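Local structure of uncharacterized protein MG027 (Mycoplasma genitalium, 1Q8C) at residues A20-I25 with D99-A104; E37-D42 with K62-N67; S70-I75 with V105-L110. The protein is of unknown function but adopts an all-helical fold like that of NusB proteins, so a related role in transcription is conceivable. All blocks are in the same frame, centred on the assembly; numbering follows the deposited sequence.

From the N terminus, the 20-25 segment of helix 14-28 opens contact 1. Helix 36-45 follows with 37-42, and contact 2 closes soon afterwards at 62-67 of helix 55-81, nested inside the longer loop of contact 1. The same helix 55-81 then opens contact 3 at 70-75. Helix 100-116 supplies both remaining segments: 99-104 closes contact 1 and 105-110 closes contact 3, so these two cross along the chain, whereas contacts 2 and 3 lie in series. Together they tie the first four helices of the chain. C108 of contact 3 packs on V21, V22 and I25 of contact 1, and I25 in turn touches F64 of contact 2.

Contact 1 (A20-I25 with D99-A104); sequences AVVEFI and DLLTTA
Helices 20-25 and 100-104 pass each other at 130° between their N-to-C directions, with axes 9.0 Å apart at closest approach. They come nearest where V22 CA and A104 CA are 5.5 Å apart, a close spacing consistent with the small side chain of A104. Its methyl, CB, settles 3.7 Å from the backbone O of V22 and meets I25 CG2 at 3.9 Å. V22 adds its CG1 branch: lying anti to the backbone N (chi1 167°), CG1 reaches L101 CD1 at 4.1 Å, the two side chains crossing nearly at right angles. No hydrogen bond spans the helices. The start of the second one is fixed locally by D99 at the N-cap, whose OD2 accepts from T102 N at 2.6 Å in an almost straight bond. D99 O also holds the first turn, taking T103 OG1 and T103 N from opposite faces of its carbonyl plane. Outside the pair, V22 continues onto V105, the next residue after A104, and C108, a turn beyond A104, while I25 touches F64 of helix 55-81. This close, oblique helix packing around an alanine joins helix 14-28 to helix 100-116 within the buried interior of a NusB-like all-helical fold.

Contact 2 (E37-D42 with K62-N67); sequences EVIQAD and KAFSEN
Q40 reaches from helix 36-45 toward K62, S65 and E66 on helix 55-81. Its CB points at that helix and, with chi1 at -62°, sets CG anti to the carbonyl carbon; CG lies 3.6 Å from S65 OG. The chain then runs extended, bringing CD beside the same hydroxyl and close to K62 CG. At the fork, OE1 rests against the aliphatic end of K62, 4.0 Å from CE, while NE2 turns to the serine and donates to S65 OG over 2.9 Å, the oxygen tilted from the amide plane. S65 OG passes the interaction on by donating to K62 O at 2.8 Å, so one buried hydroxyl links the Q40 amide to the backbone of helix 55-81. The segments cross at 151°, a nearly antiparallel helix pair within the NusB-like helical fold. On the buried side, I39 CG2 meets the edge of the F64 ring at CE2, 4.0 Å away, and I39 CD1 packs on S65 CB; F24 and L28 of helix 14-28 cover I39 further. On the solvent side, NE2 stands 3.6 Å from E66 OE2, an oxygen that forms a salt bridge with K62 NZ, and the E66 side chain lies about 3 Å from a bound sodium ion.

Contact 3 (S70-I75 with V105-L110); sequences SFQKKI and VVLCAL
F71 and L110 meet face-on where segments 70-75 and 105-110 pack. L110 CB sits over one face of the F71 ring, 3.8 Å from the ring centroid and 7° off its normal, a CH-pi contact centred on the ring. The two side chains run past each other in opposite directions, so that L110 CD1 comes to 3.7 Å from F71 CB while the far end of the ring, CZ, lies 3.6 Å from L110 O. One turn along, I75 inserts CD1 among three residues of the facing helix: V106 CG1 at 3.8 Å, L110 CD1 at the same distance, and L107 CD2 at a tight 3.5 Å. L107 CD2 touches both I75 and F71, approaching F71 CB to 3.3 Å, and its fellow branch CD1 meets the amide oxygen of Q72, the two side chains roughly perpendicular. Q72 points away at CB, and a bend at chi2 (-97°) carries its amide back to L107. The interface is mainly apolar packing, and no hydrogen bond crosses it. Further out, S111 and K114 of helix 100-116 also touch F71, and the S111 hydroxyl is hydrogen-bonded to L107 O. L147, in a loop, packs on I75 and K74. The helix axes are 10.4 Å apart, leaving room for these large side chains to interleave. On its other sides helix 100-116 is lined by neighbours: C108 packs on V21 and I25 of helix 14-28, and V105 reaches A127, I130 and M131 of helix 120-133, which places the 105-110 segment between helices 55-81, 14-28 and 120-133.

Contact 1 (A20-I25 with D99-A104)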
loop_
_atom_site.group_PDB
_atom_site.type_symbol
_atom_site.label_atom_id
_atom_site.label_comp_id
_atom_site.label_asym_id
_atom_site.label_seq_id
_atom_site.Cartn_x
_atom_site.Cartn_y
_atom_site.Cartn_z
ATOM N N ALA A 20 -7.157 4.876 5.323
ATOM C CA ALA A 20 -7.486 3.916 6.374
ATOM C C ALA A 20 -6.750 2.572 6.225
ATOM O O ALA A 20 -6.343 1.975 7.211
ATOM C CB ALA A 20 -9.014 3.699 6.452
ATOM N N VAL A 21 -6.564 2.098 5.001
ATOM C CA VAL A 21 -5.838 0.855 4.772
ATOM C C VAL A 21 -4.345 1.073 5.040
ATOM O O VAL A 21 -3.687 0.286 5.733
ATOM C CB VAL A 21 -6.108 0.363 3.355
ATOM C CG1 VAL A 21 -5.390 -0.933 3.093
ATOM C CG2 VAL A 21 -7.631 0.163 3.164
ATOM N N VAL A 22 -3.813 2.173 4.521
ATOM C CA VAL A 22 -2.411 2.516 4.727
ATOM C C VAL A 22 -2.043 2.569 6.217
ATOM O O VAL A 22 -1.033 2.004 6.655
ATOM C CB VAL A 22 -2.096 3.870 4.077
ATOM C CG1 VAL A 22 -0.737 4.401 4.556
ATOM C CG2 VAL A 22 -2.095 3.741 2.550
ATOM N N GLU A 23 -2.856 3.256 7.000
ATOM C CA GLU A 23 -2.584 3.398 8.426
ATOM C C GLU A 23 -2.621 2.028 9.095
ATOM O O GLU A 23 -1.798 1.730 9.948
ATOM C CB GLU A 23 -3.572 4.358 9.100
ATOM C CG GLU A 23 -2.940 5.554 9.800
ATOM C CD GLU A 23 -1.543 5.305 10.366
ATOM O OE1 GLU A 23 -1.432 5.105 11.606
ATOM O OE2 GLU A 23 -0.543 5.334 9.580
ATOM N N PHE A 24 -3.564 1.197 8.666
ATOM C CA PHE A 24 -3.689 -0.167 9.183
ATOM C C PHE A 24 -2.424 -1.004 8.904
ATOM O O PHE A 24 -1.826 -1.584 9.814
ATOM C CB PHE A 24 -4.913 -0.823 8.551
ATOM C CG PHE A 24 -5.088 -2.249 8.922
ATOM C CD1 PHE A 24 -5.435 -2.613 10.205
ATOM C CD2 PHE A 24 -4.920 -3.243 7.963
ATOM C CE1 PHE A 24 -5.590 -3.970 10.538
ATOM C CE2 PHE A 24 -5.081 -4.566 8.270
ATOM C CZ PHE A 24 -5.412 -4.934 9.569
ATOM N N ILE A 25 -2.034 -1.047 7.631
ATOM C CA ILE A 25 -0.875 -1.798 7.179
ATOM C C ILE A 25 0.325 -1.296 7.993
ATOM O O ILE A 25 1.042 -2.089 8.589
ATOM C CB ILE A 25 -0.638 -1.589 5.659
ATOM C CG1 ILE A 25 -1.741 -2.247 4.824
ATOM C CG2 ILE A 25 0.708 -2.166 5.269
ATOM C CD1 ILE A 25 -1.728 -1.855 3.356
ATOM N N ASP A 99 11.251 4.181 4.021
ATOM C CA ASP A 99 10.715 4.137 5.392
ATOM C C ASP A 99 9.475 3.231 5.467
ATOM O O ASP A 99 9.006 2.734 4.447
ATOM C CB ASP A 99 10.459 5.561 5.933
ATOM C CG ASP A 99 9.027 5.789 6.346
ATOM O OD1 ASP A 99 8.763 6.109 7.538
ATOM O OD2 ASP A 99 8.104 5.653 5.531
ATOM N N LEU A 100 8.971 2.991 6.672
ATOM C CA LEU A 100 7.840 2.083 6.844
ATOM C C LEU A 100 6.486 2.664 6.463
ATOM O O LEU A 100 5.597 1.924 6.069
ATOM C CB LEU A 100 7.784 1.553 8.275
ATOM C CG LEU A 100 8.698 0.345 8.518
ATOM C CD1 LEU A 100 8.422 -0.247 9.897
ATOM C CD2 LEU A 100 8.511 -0.719 7.427
ATOM N N LEU A 101 6.300 3.966 6.618
ATOM C CA LEU A 101 5.080 4.589 6.134
ATOM C C LEU A 101 5.077 4.548 4.620
ATOM O O LEU A 101 4.077 4.199 4.029
ATOM C CB LEU A 101 4.941 6.028 6.634
ATOM C CG LEU A 101 3.725 6.859 6.201
ATOM C CD1 LEU A 101 2.412 6.146 6.477
ATOM C CD2 LEU A 101 3.760 8.175 6.954
ATOM N N THR A 102 6.200 4.878 3.993
ATOM C CA THR A 102 6.288 4.848 2.531
ATOM C C THR A 102 6.119 3.429 2.032
ATOM O O THR A 102 5.524 3.211 0.982
ATOM C CB THR A 102 7.630 5.395 2.008
ATOM O OG1 THR A 102 8.693 4.501 2.372
ATOM C CG2 THR A 102 7.980 6.735 2.648
ATOM N N THR A 103 6.626 2.464 2.792
ATOM C CA THR A 103 6.410 1.054 2.474
ATOM C C THR A 103 4.908 0.722 2.563
ATOM O O THR A 103 4.375 0.067 1.691
ATOM C CB THR A 103 7.231 0.109 3.412
ATOM O OG1 THR A 103 8.638 0.348 3.269
ATOM C CG2 THR A 103 7.079 -1.344 2.992
ATOM N N ALA A 104 4.228 1.196 3.604
ATOM C CA ALA A 104 2.809 0.881 3.813
ATOM C C ALA A 104 1.964 1.447 2.676
ATOM O O ALA A 104 0.992 0.830 2.241
ATOM C CB ALA A 104 2.333 1.430 5.172
#

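Contact 2 (E37-D42 with K62-N67)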
loop_
_atom_site.group_PDB
_atom_site.type_symbol
_atom_site.label_atom_id
_atom_site.label_comp_id
_atom_site.label_asym_id
_atom_site.label_seq_id
_atom_site.Cartn_x
_atom_site.Cartn_y
_atom_site.Cartn_z
ATOM N N GLU A 37 -5.598 -14.822 7.812
ATOM C CA GLU A 37 -6.937 -14.645 8.362
ATOM C C GLU A 37 -6.907 -13.808 9.643
ATOM O O GLU A 37 -7.829 -13.067 9.918
ATOM C CB GLU A 37 -7.631 -15.989 8.571
ATOM C CG GLU A 37 -8.048 -16.597 7.229
ATOM C CD GLU A 37 -9.029 -17.753 7.384
ATOM O OE1 GLU A 37 -8.575 -18.885 7.694
ATOM O OE2 GLU A 37 -10.253 -17.514 7.200
ATOM N N VAL A 38 -5.808 -13.884 10.380
ATOM C CA VAL A 38 -5.611 -13.049 11.552
ATOM C C VAL A 38 -5.602 -11.551 11.183
ATOM O O VAL A 38 -6.258 -10.773 11.851
ATOM C CB VAL A 38 -4.343 -13.481 12.329
ATOM C CG1 VAL A 38 -3.953 -12.458 13.390
ATOM C CG2 VAL A 38 -4.588 -14.865 12.964
ATOM N N ILE A 39 -4.902 -11.164 10.115
ATOM C CA ILE A 39 -4.847 -9.769 9.687
ATOM C C ILE A 39 -6.231 -9.286 9.251
ATOM O O ILE A 39 -6.660 -8.176 9.608
ATOM C CB ILE A 39 -3.876 -9.588 8.517
ATOM C CG1 ILE A 39 -2.425 -9.852 8.938
ATOM C CG2 ILE A 39 -3.956 -8.155 8.019
ATOM C CD1 ILE A 39 -1.502 -10.230 7.745
ATOM N N GLN A 40 -6.902 -10.121 8.452
ATOM C CA GLN A 40 -8.281 -9.894 8.035
ATOM C C GLN A 40 -9.202 -9.709 9.255
ATOM O O GLN A 40 -9.997 -8.796 9.248
ATOM C CB GLN A 40 -8.775 -11.030 7.121
ATOM C CG GLN A 40 -7.975 -11.172 5.793
ATOM C CD GLN A 40 -8.320 -12.428 4.989
ATOM O OE1 GLN A 40 -9.490 -12.791 4.880
ATOM N NE2 GLN A 40 -7.304 -13.085 4.425
ATOM N N ALA A 41 -9.105 -10.547 10.295
ATOM C CA ALA A 41 -9.898 -10.346 11.529
ATOM C C ALA A 41 -9.455 -9.124 12.360
ATOM O O ALA A 41 -10.302 -8.477 12.989
ATOM C CB ALA A 41 -9.905 -11.580 12.391
ATOM N N ASP A 42 -8.153 -8.799 12.355
ATOM C CA ASP A 42 -7.623 -7.587 13.017
ATOM C C ASP A 42 -8.231 -6.325 12.359
ATOM O O ASP A 42 -8.529 -5.348 13.038
ATOM C CB ASP A 42 -6.080 -7.490 12.879
ATOM C CG ASP A 42 -5.309 -8.475 13.783
ATOM O OD1 ASP A 42 -5.912 -9.350 14.432
ATOM O OD2 ASP A 42 -4.072 -8.414 13.894
ATOM N N LYS A 62 -7.396 -8.102 2.283
ATOM C CA LYS A 62 -7.378 -9.519 2.030
ATOM C C LYS A 62 -6.243 -9.855 1.037
ATOM O O LYS A 62 -5.498 -10.805 1.254
ATOM C CB LYS A 62 -8.763 -9.985 1.529
ATOM C CG LYS A 62 -8.827 -11.424 0.959
ATOM C CD LYS A 62 -10.243 -12.041 1.029
ATOM C CE LYS A 62 -10.214 -13.585 1.066
ATOM N NZ LYS A 62 -10.088 -14.248 -0.267
ATOM N N ALA A 63 -6.120 -9.086 -0.036
ATOM C CA ALA A 63 -5.049 -9.271 -1.008
ATOM C C ALA A 63 -3.685 -9.047 -0.336
ATOM O O ALA A 63 -2.739 -9.812 -0.563
ATOM C CB ALA A 63 -5.246 -8.329 -2.171
ATOM N N PHE A 64 -3.602 -8.006 0.496
ATOM C CA PHE A 64 -2.403 -7.687 1.293
ATOM C C PHE A 64 -1.997 -8.859 2.211
ATOM O O PHE A 64 -0.827 -9.231 2.282
ATOM C CB PHE A 64 -2.676 -6.447 2.164
ATOM C CG PHE A 64 -1.711 -6.272 3.285
ATOM C CD1 PHE A 64 -0.456 -5.738 3.064
ATOM C CD2 PHE A 64 -2.043 -6.658 4.558
ATOM C CE1 PHE A 64 0.431 -5.603 4.104
ATOM C CE2 PHE A 64 -1.157 -6.528 5.602
ATOM C CZ PHE A 64 0.068 -6.000 5.381
ATOM N N SER A 65 -2.987 -9.407 2.931
ATOM C CA SER A 65 -2.764 -10.468 3.910
ATOM C C SER A 65 -2.224 -11.738 3.264
ATOM O O SER A 65 -1.467 -12.466 3.877
ATOM C CB SER A 65 -4.044 -10.793 4.682
ATOM O OG SER A 65 -4.971 -11.515 3.881
ATOM N N GLU A 66 -2.605 -11.977 2.024
ATOM C CA GLU A 66 -2.274 -13.198 1.336
ATOM C C GLU A 66 -1.010 -13.090 0.469
ATOM O O GLU A 66 -0.455 -14.109 0.045
ATOM C CB GLU A 66 -3.486 -13.632 0.515
ATOM C CG GLU A 66 -4.680 -14.010 1.416
ATOM C CD GLU A 66 -5.959 -14.317 0.647
ATOM O OE1 GLU A 66 -5.969 -14.052 -0.579
ATOM O OE2 GLU A 66 -6.949 -14.825 1.271
ATOM N N ASN A 67 -0.516 -11.873 0.260
ATOM C CA ASN A 67 0.631 -11.675 -0.615
ATOM C C ASN A 67 1.765 -10.892 0.013
ATOM O O ASN A 67 2.668 -10.467 -0.685
ATOM C CB ASN A 67 0.160 -10.983 -1.892
ATOM C CG ASN A 67 -0.842 -11.821 -2.659
ATOM O OD1 ASN A 67 -0.464 -12.751 -3.378
ATOM N ND2 ASN A 67 -2.132 -11.516 -2.487
#

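Contact 3 (S70-I75 with V105-L110)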
loop_
_atom_site.group_PDB
_atom_site.type_symbol
_atom_site.label_atom_id
_atom_site.label_comp_id
_atom_site.label_asym_id
_atom_site.label_seq_id
_atom_site.Cartn_x
_atom_site.Cartn_y
_atom_site.Cartn_z
ATOM N N SER A 70 5.484 -11.798 -0.835
ATOM C CA SER A 70 5.903 -11.498 -2.205
ATOM C C SER A 70 6.023 -10.011 -2.465
ATOM O O SER A 70 6.968 -9.566 -3.097
ATOM C CB SER A 70 4.903 -12.050 -3.204
ATOM O OG SER A 70 4.670 -13.409 -2.949
ATOM N N PHE A 71 5.024 -9.254 -2.025
ATOM C CA PHE A 71 5.042 -7.800 -2.167
ATOM C C PHE A 71 6.304 -7.230 -1.505
ATOM O O PHE A 71 7.022 -6.445 -2.102
ATOM C CB PHE A 71 3.775 -7.177 -1.540
ATOM C CG PHE A 71 2.480 -7.432 -2.315
ATOM C CD1 PHE A 71 1.265 -7.095 -1.755
ATOM C CD2 PHE A 71 2.482 -7.980 -3.588
ATOM C CE1 PHE A 71 0.075 -7.295 -2.445
ATOM C CE2 PHE A 71 1.287 -8.176 -4.280
ATOM C CZ PHE A 71 0.087 -7.835 -3.699
ATOM N N GLN A 72 6.585 -7.652 -0.281
ATOM C CA GLN A 72 7.753 -7.165 0.445
ATOM C C GLN A 72 9.038 -7.496 -0.306
ATOM O O GLN A 72 9.954 -6.690 -0.344
ATOM C CB GLN A 72 7.805 -7.769 1.849
ATOM C CG GLN A 72 6.683 -7.302 2.787
ATOM C CD GLN A 72 7.116 -6.170 3.708
ATOM O OE1 GLN A 72 7.688 -5.177 3.248
ATOM N NE2 GLN A 72 6.844 -6.315 5.010
ATOM N N LYS A 73 9.101 -8.682 -0.901
ATOM C CA LYS A 73 10.240 -9.064 -1.728
ATOM C C LYS A 73 10.360 -8.174 -2.959
ATOM O O LYS A 73 11.421 -7.589 -3.191
ATOM C CB LYS A 73 10.140 -10.523 -2.154
ATOM C CG LYS A 73 11.334 -11.386 -1.737
ATOM C CD LYS A 73 11.500 -11.490 -0.221
ATOM C CE LYS A 73 12.558 -12.547 0.176
ATOM N NZ LYS A 73 12.523 -12.892 1.645
ATOM N N LYS A 74 9.290 -8.077 -3.746
ATOM C CA LYS A 74 9.282 -7.247 -4.958
ATOM C C LYS A 74 9.761 -5.826 -4.674
ATOM O O LYS A 74 10.527 -5.255 -5.446
ATOM C CB LYS A 74 7.891 -7.202 -5.583
ATOM C CG LYS A 74 7.514 -8.466 -6.337
ATOM C CD LYS A 74 6.036 -8.462 -6.705
ATOM C CE LYS A 74 5.480 -9.882 -6.872
ATOM N NZ LYS A 74 3.982 -9.868 -7.065
ATOM N N ILE A 75 9.301 -5.263 -3.564
ATOM C CA ILE A 75 9.780 -3.966 -3.109
ATOM C C ILE A 75 11.294 -4.029 -2.846
ATOM O O ILE A 75 12.062 -3.365 -3.526
ATOM C CB ILE A 75 8.993 -3.546 -1.854
ATOM C CG1 ILE A 75 7.582 -3.134 -2.270
ATOM C CG2 ILE A 75 9.702 -2.424 -1.113
ATOM C CD1 ILE A 75 6.563 -3.210 -1.172
ATOM N N VAL A 105 2.351 2.636 2.208
ATOM C CA VAL A 105 1.726 3.255 1.048
ATOM C C VAL A 105 1.952 2.409 -0.219
ATOM O O VAL A 105 1.024 2.205 -0.996
ATOM C CB VAL A 105 2.272 4.667 0.785
ATOM C CG1 VAL A 105 1.789 5.174 -0.589
ATOM C CG2 VAL A 105 1.875 5.618 1.905
ATOM N N VAL A 106 3.171 1.921 -0.428
ATOM C CA VAL A 106 3.463 1.101 -1.606
ATOM C C VAL A 106 2.732 -0.264 -1.520
ATOM O O VAL A 106 2.189 -0.733 -2.500
ATOM C CB VAL A 106 4.975 0.863 -1.811
ATOM C CG1 VAL A 106 5.200 -0.162 -2.928
ATOM C CG2 VAL A 106 5.695 2.169 -2.172
ATOM N N LEU A 107 2.728 -0.902 -0.363
ATOM C CA LEU A 107 2.015 -2.178 -0.230
ATOM C C LEU A 107 0.516 -2.031 -0.443
ATOM O O LEU A 107 -0.139 -2.976 -0.872
ATOM C CB LEU A 107 2.270 -2.791 1.140
ATOM C CG LEU A 107 3.694 -3.318 1.277
ATOM C CD1 LEU A 107 4.037 -3.500 2.736
ATOM C CD2 LEU A 107 3.835 -4.612 0.511
ATOM N N CYS A 108 -0.037 -0.859 -0.151
ATOM C CA CYS A 108 -1.475 -0.658 -0.329
ATOM C C CYS A 108 -1.800 -0.627 -1.815
ATOM O O CYS A 108 -2.778 -1.219 -2.247
ATOM C CB CYS A 108 -1.961 0.609 0.395
ATOM S SG CYS A 108 -3.740 1.013 0.192
ATOM N N ALA A 109 -0.949 0.050 -2.588
ATOM C CA ALA A 109 -1.086 0.171 -4.038
ATOM C C ALA A 109 -1.002 -1.183 -4.757
ATOM O O ALA A 109 -1.758 -1.451 -5.706
ATOM C CB ALA A 109 0.001 1.117 -4.580
ATOM N N LEU A 110 -0.044 -1.999 -4.323
ATOM C CA LEU A 110 0.109 -3.373 -4.791
ATOM C C LEU A 110 -1.114 -4.200 -4.434
ATOM O O LEU A 110 -1.599 -4.987 -5.238
ATOM C CB LEU A 110 1.325 -4.030 -4.133
ATOM C CG LEU A 110 2.700 -3.441 -4.455
ATOM C CD1 LEU A 110 3.819 -4.104 -3.678
ATOM C CD2 LEU A 110 2.951 -3.615 -5.913
#